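Local coordinates for protein DNA-binding transcriptional repressor YiaJ (Escherichia coli, PDB 1YSQ) that represses transcription of the yiaKLMNOPQRS operon, the chain here being the C-terminal, IclR-type effector-binding region of this DNA-binding regulator, at residues Asn30-Ser33 against His38-Leu41; Asp80-Tyr85 against Pro105-Glu110; Val135-Ile140 against Tyr146-Ser151. All blocks are in the same frame, centred on the assembly; numbering follows the deposited sequence.

Interaction 1: Asn30-Ser33 against His38-Leu41; sequences NFSS and HAIL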
loop_
_atom_site.group_PDB
_atom_site.type_symbol
_atom_site.label_atom_id
_atom_site.label_comp_id
_atom_site.label_asym_id
_atom_site.label_seq_id
_atom_site.Cartn_x
_atom_site.Cartn_y
_atom_site.Cartn_z
ATOM N N ASN A 30 1.746 2.902 6.767
ATOM C CA ASN A 30 2.335 1.585 6.490
ATOM C C ASN A 30 3.394 1.726 5.420
ATOM O O ASN A 30 3.228 2.500 4.468
ATOM C CB ASN A 30 1.276 0.612 5.938
ATOM C CG ASN A 30 -0.001 0.608 6.757
ATOM O OD1 ASN A 30 -1.046 1.117 6.334
ATOM N ND2 ASN A 30 0.080 0.043 7.938
ATOM N N PHE A 31 4.458 0.946 5.556
ATOM C CA PHE A 31 5.533 0.950 4.562
ATOM C C PHE A 31 5.963 -0.488 4.335
ATOM O O PHE A 31 6.381 -1.178 5.271
ATOM C CB PHE A 31 6.700 1.797 5.074
ATOM C CG PHE A 31 7.811 1.981 4.082
ATOM C CD1 PHE A 31 7.589 2.624 2.865
ATOM C CD2 PHE A 31 9.094 1.552 4.377
ATOM C CE1 PHE A 31 8.636 2.803 1.936
ATOM C CE2 PHE A 31 10.145 1.742 3.448
ATOM C CZ PHE A 31 9.905 2.360 2.235
ATOM N N SER A 32 5.827 -0.944 3.094
ATOM C CA SER A 32 6.135 -2.326 2.768
ATOM C C SER A 32 7.215 -2.452 1.702
ATOM O O SER A 32 7.516 -1.479 0.994
ATOM C CB SER A 32 4.866 -3.056 2.307
ATOM O OG SER A 32 4.545 -2.668 0.969
ATOM N N SER A 33 7.794 -3.656 1.617
ATOM C CA SER A 33 8.613 -4.075 0.484
ATOM C C SER A 33 7.866 -5.215 -0.196
ATOM O O SER A 33 6.929 -5.791 0.374
ATOM C CB SER A 33 10.000 -4.548 0.944
ATOM O OG SER A 33 9.865 -5.670 1.820
ATOM N N HIS A 38 3.857 -11.753 -1.856
ATOM C CA HIS A 38 3.319 -11.030 -0.707
ATOM C C HIS A 38 4.031 -9.681 -0.546
ATOM O O HIS A 38 5.155 -9.501 -1.027
ATOM C CB HIS A 38 3.409 -11.868 0.590
ATOM C CG HIS A 38 4.749 -12.493 0.805
ATOM N ND1 HIS A 38 5.204 -13.558 0.049
ATOM C CD2 HIS A 38 5.758 -12.173 1.649
ATOM C CE1 HIS A 38 6.430 -13.870 0.426
ATOM N NE2 HIS A 38 6.784 -13.055 1.402
ATOM N N ALA A 39 3.364 -8.744 0.117
ATOM C CA ALA A 39 4.012 -7.535 0.617
ATOM C C ALA A 39 4.500 -7.854 2.039
ATOM O O ALA A 39 3.855 -8.629 2.753
ATOM C CB ALA A 39 3.010 -6.342 0.630
ATOM N N ILE A 40 5.649 -7.305 2.430
ATOM C CA ILE A 40 6.114 -7.421 3.815
ATOM C C ILE A 40 5.995 -6.065 4.465
ATOM O O ILE A 40 6.567 -5.081 3.978
ATOM C CB ILE A 40 7.575 -7.902 3.928
ATOM C CG1 ILE A 40 7.798 -9.185 3.124
ATOM C CG2 ILE A 40 7.947 -8.123 5.436
ATOM C CD1 ILE A 40 9.260 -9.683 3.203
ATOM N N LEU A 41 5.271 -6.015 5.579
ATOM C CA LEU A 41 5.177 -4.773 6.341
ATOM C C LEU A 41 6.457 -4.547 7.127
ATOM O O LEU A 41 6.645 -5.154 8.180
ATOM C CB LEU A 41 3.949 -4.774 7.267
ATOM C CG LEU A 41 3.605 -3.413 7.879
ATOM C CD1 LEU A 41 3.437 -2.361 6.760
ATOM C CD2 LEU A 41 2.327 -3.510 8.698
#
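Ser33 and Ile40 grip each other through a pair of backbone hydrogen bonds. Ile40 N gives the straighter one, to Ser33 O at 2.9 Å and 169° at the hydrogen. Ser33 N returns a bond to Ile40 O at 3.0 Å and 153°. The two residues thus form an antiparallel hydrogen-bonded pair of the hairpin made by strands 28-35 and 38-45. Each carbonyl also takes a CA-H contact. Ser32 CA lies 3.0 Å from Ile40 O, and Ala39 CA lies 3.4 Å from Ser33 O.

The next pair, Ser32 with Leu41, is non-hydrogen-bonded. Its side chains lie on the sheet face covered by helix 68-75, where Ser32 OG bonds to Tyr73. The same OG touches Ala39 CB at 4.0 Å.

Leu41 buries more surface here than any other residue. Its CG stands anti to the backbone N (chi1 -168°). Together with the second torsion, this brings CD1 against the backbone of the neighbouring strand, 3.5 Å from Phe31 O and 3.8 Å from Asn30 CB. Asn30 OD1 is bonded to Ser151 OG on strand 146-153. On the other face Ser33 OG rests against Ile40 CB at 3.8 Å.

The contact is therefore held by main-chain polarity, with serines, Ile40 and a leucine methyl packed around it. The buried hydroxyl of Ser32 and amide oxygen of Asn30 are satisfied by partners on other elements, which ties the hairpin to its surroundings.

Interaction 2: Asp80-Tyr85 against Pro105-Glu110; sequences DYVKSY and PAMFDE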
loop_
_atom_site.group_PDB
_atom_site.type_symbol
_atom_site.label_atom_id
_atom_site.label_comp_id
_atom_site.label_asym_id
_atom_site.label_seq_id
_atom_site.Cartn_x
_atom_site.Cartn_y
_atom_site.Cartn_z
ATOM N N ASP A 80 1.578 -11.648 -17.022
ATOM C CA ASP A 80 1.693 -13.102 -16.870
ATOM C C ASP A 80 1.784 -13.472 -15.388
ATOM O O ASP A 80 1.356 -14.551 -14.989
ATOM C CB ASP A 80 2.922 -13.655 -17.599
ATOM C CG ASP A 80 2.775 -13.632 -19.121
ATOM O OD1 ASP A 80 1.681 -13.312 -19.638
ATOM O OD2 ASP A 80 3.729 -13.910 -19.878
ATOM N N TYR A 81 2.334 -12.569 -14.575
ATOM C CA TYR A 81 2.424 -12.834 -13.140
ATOM C C TYR A 81 1.033 -13.056 -12.542
ATOM O O TYR A 81 0.824 -13.990 -11.750
ATOM C CB TYR A 81 3.165 -11.707 -12.394
ATOM C CG TYR A 81 3.421 -12.042 -10.933
ATOM C CD1 TYR A 81 4.691 -12.452 -10.506
ATOM C CD2 TYR A 81 2.384 -11.987 -9.988
ATOM C CE1 TYR A 81 4.925 -12.786 -9.165
ATOM C CE2 TYR A 81 2.598 -12.332 -8.650
ATOM C CZ TYR A 81 3.877 -12.724 -8.248
ATOM O OH TYR A 81 4.120 -13.057 -6.933
ATOM N N VAL A 82 0.089 -12.192 -12.935
ATOM C CA VAL A 82 -1.253 -12.157 -12.353
ATOM C C VAL A 82 -2.021 -13.431 -12.716
ATOM O O VAL A 82 -2.638 -14.059 -11.855
ATOM C CB VAL A 82 -2.068 -10.908 -12.815
ATOM C CG1 VAL A 82 -3.353 -10.751 -12.004
ATOM C CG2 VAL A 82 -1.216 -9.637 -12.757
ATOM N N LYS A 83 -1.959 -13.805 -13.990
ATOM C CA LYS A 83 -2.522 -15.076 -14.449
ATOM C C LYS A 83 -1.960 -16.277 -13.672
ATOM O O LYS A 83 -2.737 -17.067 -13.136
ATOM C CB LYS A 83 -2.333 -15.258 -15.969
ATOM C CG LYS A 83 -3.077 -16.476 -16.515
ATOM C CD LYS A 83 -3.669 -16.249 -17.901
ATOM C CE LYS A 83 -3.790 -17.572 -18.663
ATOM N NZ LYS A 83 -2.782 -17.667 -19.765
ATOM N N SER A 84 -0.632 -16.389 -13.577
ATOM C CA SER A 84 -0.009 -17.517 -12.870
ATOM C C SER A 84 -0.291 -17.451 -11.369
ATOM O O SER A 84 -0.467 -18.478 -10.727
ATOM C CB SER A 84 1.508 -17.581 -13.116
ATOM O OG SER A 84 1.791 -17.556 -14.508
ATOM N N TYR A 85 -0.332 -16.237 -10.822
ATOM C CA TYR A 85 -0.687 -16.024 -9.421
ATOM C C TYR A 85 -2.078 -16.587 -9.144
ATOM O O TYR A 85 -2.263 -17.321 -8.179
ATOM C CB TYR A 85 -0.598 -14.527 -9.074
ATOM C CG TYR A 85 -1.011 -14.161 -7.660
ATOM C CD1 TYR A 85 -0.071 -14.093 -6.631
ATOM C CD2 TYR A 85 -2.341 -13.846 -7.362
ATOM C CE1 TYR A 85 -0.448 -13.744 -5.325
ATOM C CE2 TYR A 85 -2.731 -13.507 -6.064
ATOM C CZ TYR A 85 -1.788 -13.445 -5.058
ATOM O OH TYR A 85 -2.187 -13.087 -3.785
ATOM N N PRO A 105 -10.548 -11.374 -14.206
ATOM C CA PRO A 105 -10.906 -10.250 -15.088
ATOM C C PRO A 105 -11.093 -8.946 -14.309
ATOM O O PRO A 105 -10.580 -7.922 -14.746
ATOM C CB PRO A 105 -12.208 -10.717 -15.747
ATOM C CG PRO A 105 -12.096 -12.240 -15.703
ATOM C CD PRO A 105 -11.478 -12.518 -14.368
ATOM N N ALA A 106 -11.811 -9.006 -13.185
ATOM C CA ALA A 106 -11.987 -7.865 -12.296
ATOM C C ALA A 106 -10.643 -7.343 -11.792
ATOM O O ALA A 106 -10.448 -6.130 -11.712
ATOM C CB ALA A 106 -12.899 -8.228 -11.121
ATOM N N MET A 107 -9.715 -8.250 -11.471
ATOM C CA MET A 107 -8.408 -7.806 -11.000
ATOM C C MET A 107 -7.629 -7.060 -12.093
ATOM O O MET A 107 -7.019 -6.015 -11.826
ATOM C CB MET A 107 -7.565 -8.947 -10.424
ATOM C CG MET A 107 -6.196 -8.451 -9.856
ATOM S SD MET A 107 -6.204 -7.131 -8.579
ATOM C CE MET A 107 -6.558 -8.129 -7.160
ATOM N N PHE A 108 -7.666 -7.575 -13.318
ATOM C CA PHE A 108 -6.966 -6.911 -14.421
ATOM C C PHE A 108 -7.512 -5.495 -14.645
ATOM O O PHE A 108 -6.749 -4.566 -14.923
ATOM C CB PHE A 108 -7.057 -7.739 -15.716
ATOM C CG PHE A 108 -5.941 -8.732 -15.877
ATOM C CD1 PHE A 108 -4.619 -8.326 -15.830
ATOM C CD2 PHE A 108 -6.220 -10.086 -16.067
ATOM C CE1 PHE A 108 -3.585 -9.253 -15.982
ATOM C CE2 PHE A 108 -5.194 -11.016 -16.212
ATOM C CZ PHE A 108 -3.878 -10.597 -16.177
ATOM N N ASP A 109 -8.831 -5.343 -14.524
ATOM C CA ASP A 109 -9.469 -4.034 -14.680
ATOM C C ASP A 109 -8.948 -3.091 -13.610
ATOM O O ASP A 109 -8.573 -1.958 -13.889
ATOM C CB ASP A 109 -10.982 -4.168 -14.542
ATOM C CG ASP A 109 -11.647 -4.690 -15.806
ATOM O OD1 ASP A 109 -10.967 -4.807 -16.863
ATOM O OD2 ASP A 109 -12.862 -5.000 -15.833
ATOM N N GLU A 110 -8.928 -3.588 -12.376
ATOM C CA GLU A 110 -8.392 -2.838 -11.243
ATOM C C GLU A 110 -6.924 -2.468 -11.464
ATOM O O GLU A 110 -6.519 -1.328 -11.228
ATOM C CB GLU A 110 -8.524 -3.679 -9.966
ATOM C CG GLU A 110 -7.777 -3.104 -8.765
ATOM C CD GLU A 110 -8.630 -2.176 -7.915
ATOM O OE1 GLU A 110 -9.709 -1.757 -8.380
ATOM O OE2 GLU A 110 -8.227 -1.855 -6.767
#
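The ring of Phe108 presents one face to Val82. Val82 CG1 stands 4.2 Å above the ring plane, displaced toward the rim and not over the centre. The nearest carbon is Val82 CB, 3.8 Å from Phe108 CZ. Val82 CG2 adds a touch at Phe108 CE1, 4.0 Å away. The valine therefore sits against the far end of the ring, on the CE1 and CZ atoms. Lys83 N approaches the same end obliquely, 4.3 Å from Phe108 CZ. The side chains of Val82 and Phe108 run past each other in opposite directions.

Val82 reaches Met107 as well. Its CG1 branch, anti to the backbone N at a chi1 of -169°, meets Met107 CG at 4.2 Å. One valine thus bridges two consecutive residues of the other helix.

The two segments belong to helices 79-88 and 104-117, which run nearly antiparallel, at 151°. Their local axes come no closer than 11.0 Å. This is a wide spacing, and no hydrogen bond crosses it. The long Phe108 side chain spans much of the distance. Both helices lie in the IclR C-terminal region, a family of the GAF clan. The contact lies about 17 Å from the centre of the chain, measured centre to centre.

Other residues complete the apolar cluster. Leu104 and Leu111, on the same helix as Phe108, also touch Val82. Pro79 packs on Phe108, and Trp86 packs on Met107.

Ser84 OG bonds back to Asp80 O at 3.1 Å, within its own helix. Glu110 OE2 forms a salt bridge with Lys71 NZ on helix 68-75.

Interaction 3: Val135-Ile140 against Tyr146-Ser151; sequences VPVFDI and YAVSIS. With PO4 (phosphate ion), chain B.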
loop_
_atom_site.group_PDB
_atom_site.type_symbol
_atom_site.label_atom_id
_atom_site.label_comp_id
_atom_site.label_asym_id
_atom_site.label_seq_id
_atom_site.Cartn_x
_atom_site.Cartn_y
_atom_site.Cartn_z
ATOM N N VAL A 135 0.497 4.147 -2.545
ATOM C CA VAL A 135 1.285 4.623 -3.679
ATOM C C VAL A 135 2.606 3.835 -3.801
ATOM O O VAL A 135 3.124 3.321 -2.812
ATOM C CB VAL A 135 1.625 6.147 -3.574
ATOM C CG1 VAL A 135 0.379 7.012 -3.726
ATOM C CG2 VAL A 135 2.377 6.466 -2.269
ATOM N N PRO A 136 3.153 3.748 -5.013
ATOM C CA PRO A 136 4.479 3.144 -5.230
ATOM C C PRO A 136 5.633 4.048 -4.793
ATOM O O PRO A 136 5.476 5.267 -4.792
ATOM C CB PRO A 136 4.522 2.955 -6.752
ATOM C CG PRO A 136 3.637 4.088 -7.293
ATOM C CD PRO A 136 2.523 4.183 -6.281
ATOM N N VAL A 137 6.762 3.444 -4.400
ATOM C CA VAL A 137 8.038 4.144 -4.241
ATOM C C VAL A 137 8.896 3.587 -5.370
ATOM O O VAL A 137 9.177 2.392 -5.406
ATOM C CB VAL A 137 8.711 3.844 -2.874
ATOM C CG1 VAL A 137 10.144 4.446 -2.798
ATOM C CG2 VAL A 137 7.832 4.341 -1.736
ATOM N N PHE A 138 9.256 4.431 -6.328
ATOM C CA PHE A 138 9.970 3.943 -7.508
ATOM C C PHE A 138 11.477 3.905 -7.262
ATOM O O PHE A 138 12.014 4.790 -6.584
ATOM C CB PHE A 138 9.671 4.855 -8.715
ATOM C CG PHE A 138 8.261 4.728 -9.244
ATOM C CD1 PHE A 138 7.875 3.604 -9.981
ATOM C CD2 PHE A 138 7.329 5.747 -9.020
ATOM C CE1 PHE A 138 6.564 3.484 -10.486
ATOM C CE2 PHE A 138 6.014 5.646 -9.513
ATOM C CZ PHE A 138 5.637 4.496 -10.253
ATOM N N ASP A 139 12.159 2.909 -7.817
ATOM C CA ASP A 139 13.623 2.996 -7.904
ATOM C C ASP A 139 14.025 3.807 -9.152
ATOM O O ASP A 139 13.156 4.287 -9.892
ATOM C CB ASP A 139 14.307 1.622 -7.826
ATOM C CG ASP A 139 14.079 0.741 -9.069
ATOM O OD1 ASP A 139 13.651 1.226 -10.152
ATOM O OD2 ASP A 139 14.334 -0.483 -9.039
ATOM N N ILE A 140 15.330 3.970 -9.378
ATOM C CA ILE A 140 15.820 4.781 -10.503
ATOM C C ILE A 140 15.352 4.260 -11.864
ATOM O O ILE A 140 15.283 5.022 -12.831
ATOM C CB ILE A 140 17.376 4.937 -10.475
ATOM C CG1 ILE A 140 18.064 3.585 -10.263
ATOM C CG2 ILE A 140 17.805 5.977 -9.416
ATOM C CD1 ILE A 140 19.455 3.496 -10.885
ATOM N N TYR A 146 9.165 -0.815 -3.098
ATOM C CA TYR A 146 8.520 -0.456 -1.820
ATOM C C TYR A 146 7.242 0.306 -2.127
ATOM O O TYR A 146 7.058 0.800 -3.238
ATOM C CB TYR A 146 9.411 0.435 -0.935
ATOM C CG TYR A 146 10.792 -0.113 -0.730
ATOM C CD1 TYR A 146 11.023 -1.159 0.164
ATOM C CD2 TYR A 146 11.866 0.385 -1.458
ATOM C CE1 TYR A 146 12.293 -1.690 0.324
ATOM C CE2 TYR A 146 13.140 -0.138 -1.291
ATOM C CZ TYR A 146 13.338 -1.166 -0.408
ATOM O OH TYR A 146 14.596 -1.668 -0.255
ATOM N N ALA A 147 6.378 0.417 -1.125
ATOM C CA ALA A 147 5.124 1.136 -1.284
ATOM C C ALA A 147 4.715 1.700 0.071
ATOM O O ALA A 147 5.132 1.196 1.122
ATOM C CB ALA A 147 4.044 0.192 -1.846
ATOM N N VAL A 148 3.900 2.748 0.043
ATOM C CA VAL A 148 3.463 3.406 1.269
ATOM C C VAL A 148 1.942 3.428 1.261
ATOM O O VAL A 148 1.339 3.622 0.209
ATOM C CB VAL A 148 3.936 4.889 1.330
ATOM C CG1 VAL A 148 3.583 5.546 2.688
ATOM C CG2 VAL A 148 5.424 5.025 1.044
ATOM N N SER A 149 1.318 3.262 2.431
ATOM C CA SER A 149 -0.134 3.394 2.498
ATOM C C SER A 149 -0.622 4.099 3.753
ATOM O O SER A 149 0.099 4.167 4.754
ATOM C CB SER A 149 -0.811 2.020 2.309
ATOM O OG SER A 149 -0.732 1.225 3.481
ATOM N N ILE A 150 -1.826 4.669 3.670
ATOM C CA ILE A 150 -2.503 5.250 4.826
ATOM C C ILE A 150 -3.741 4.408 5.097
ATOM O O ILE A 150 -4.526 4.169 4.175
ATOM C CB ILE A 150 -2.940 6.723 4.540
ATOM C CG1 ILE A 150 -1.718 7.627 4.309
ATOM C CG2 ILE A 150 -3.831 7.237 5.693
ATOM C CD1 ILE A 150 -2.065 9.094 3.853
ATOM N N SER A 151 -3.936 3.959 6.346
ATOM C CA SER A 151 -5.168 3.245 6.702
ATOM C C SER A 151 -6.020 4.166 7.552
ATOM O O SER A 151 -5.494 4.916 8.384
ATOM C CB SER A 151 -4.899 1.955 7.510
ATOM O OG SER A 151 -3.842 1.169 6.976
HETATM P P PO4 B . -2.430 -2.247 2.544
HETATM O O1 PO4 B . -3.905 -2.468 2.162
HETATM O O2 PO4 B . -1.580 -1.922 1.358
HETATM O O3 PO4 B . -2.279 -1.168 3.601
HETATM O O4 PO4 B . -1.957 -3.566 3.131
#
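Val135-Val137 and Tyr146-Val148 pair antiparallel, with Val135 and Val148 bonded in both directions, Val137 N adding a 2.9 Å bond to Tyr146 O, and Pro136, which has no N-H, falling at the non-hydrogen-bonded pair with Ala147.

The valines share one face. Val137 CG2 meets Val148 CG2 at 3.7 Å, the two side chains crossing obliquely. Both CG2 branches are anti to their carbonyl carbons, which lets them meet diagonally across the strands. Val137 CB also touches Tyr146 CB at 4.0 Å. On the opposite face Ala147 CB closes on Val135 O at 3.4 Å.

Farther along, Ser149 OG lies 2.9 Å from O3 of a phosphate ion. A hydrogen bond there is not certain: the hydroxyl has one proton, and Asn30 OD1, a weak partner of the same hydroxyl, probably competes for it. The ion probably came from the crystallisation liquor. It is also held by Ser67 OG and by the backbone N atoms of Ala68 and Met69, so it may mark a polar pocket.

Helix 162-182 covers Val135 and Val148 through Leu169. Helix 68-75 packs on Pro136 and Ala147, and strand 28-35 flanks strand 146-153 on its far edge.

Interactions 1 and 3 are buried contacts within two hairpins of one antiparallel sheet, with centres about 9 Å apart. Strands 28-35 and 146-153 are neighbours, so the hairpins join edge to edge. Asn30 N probably bonds to Ser149 O, and Ser32 N to Ala147 O. Helix 68-75 covers a face of both. Interaction 2 lies farther out, with its centre about 20 Å from either of the others. It touches neither and is only partly buried. Backbone hydrogen bonds carry interactions 1 and 3, whereas interaction 2 depends on apolar side chains. Valines pack in interaction 3; serines, Ile40 and Leu41 in interaction 1; Phe108 with Val82 and Met107 in interaction 2.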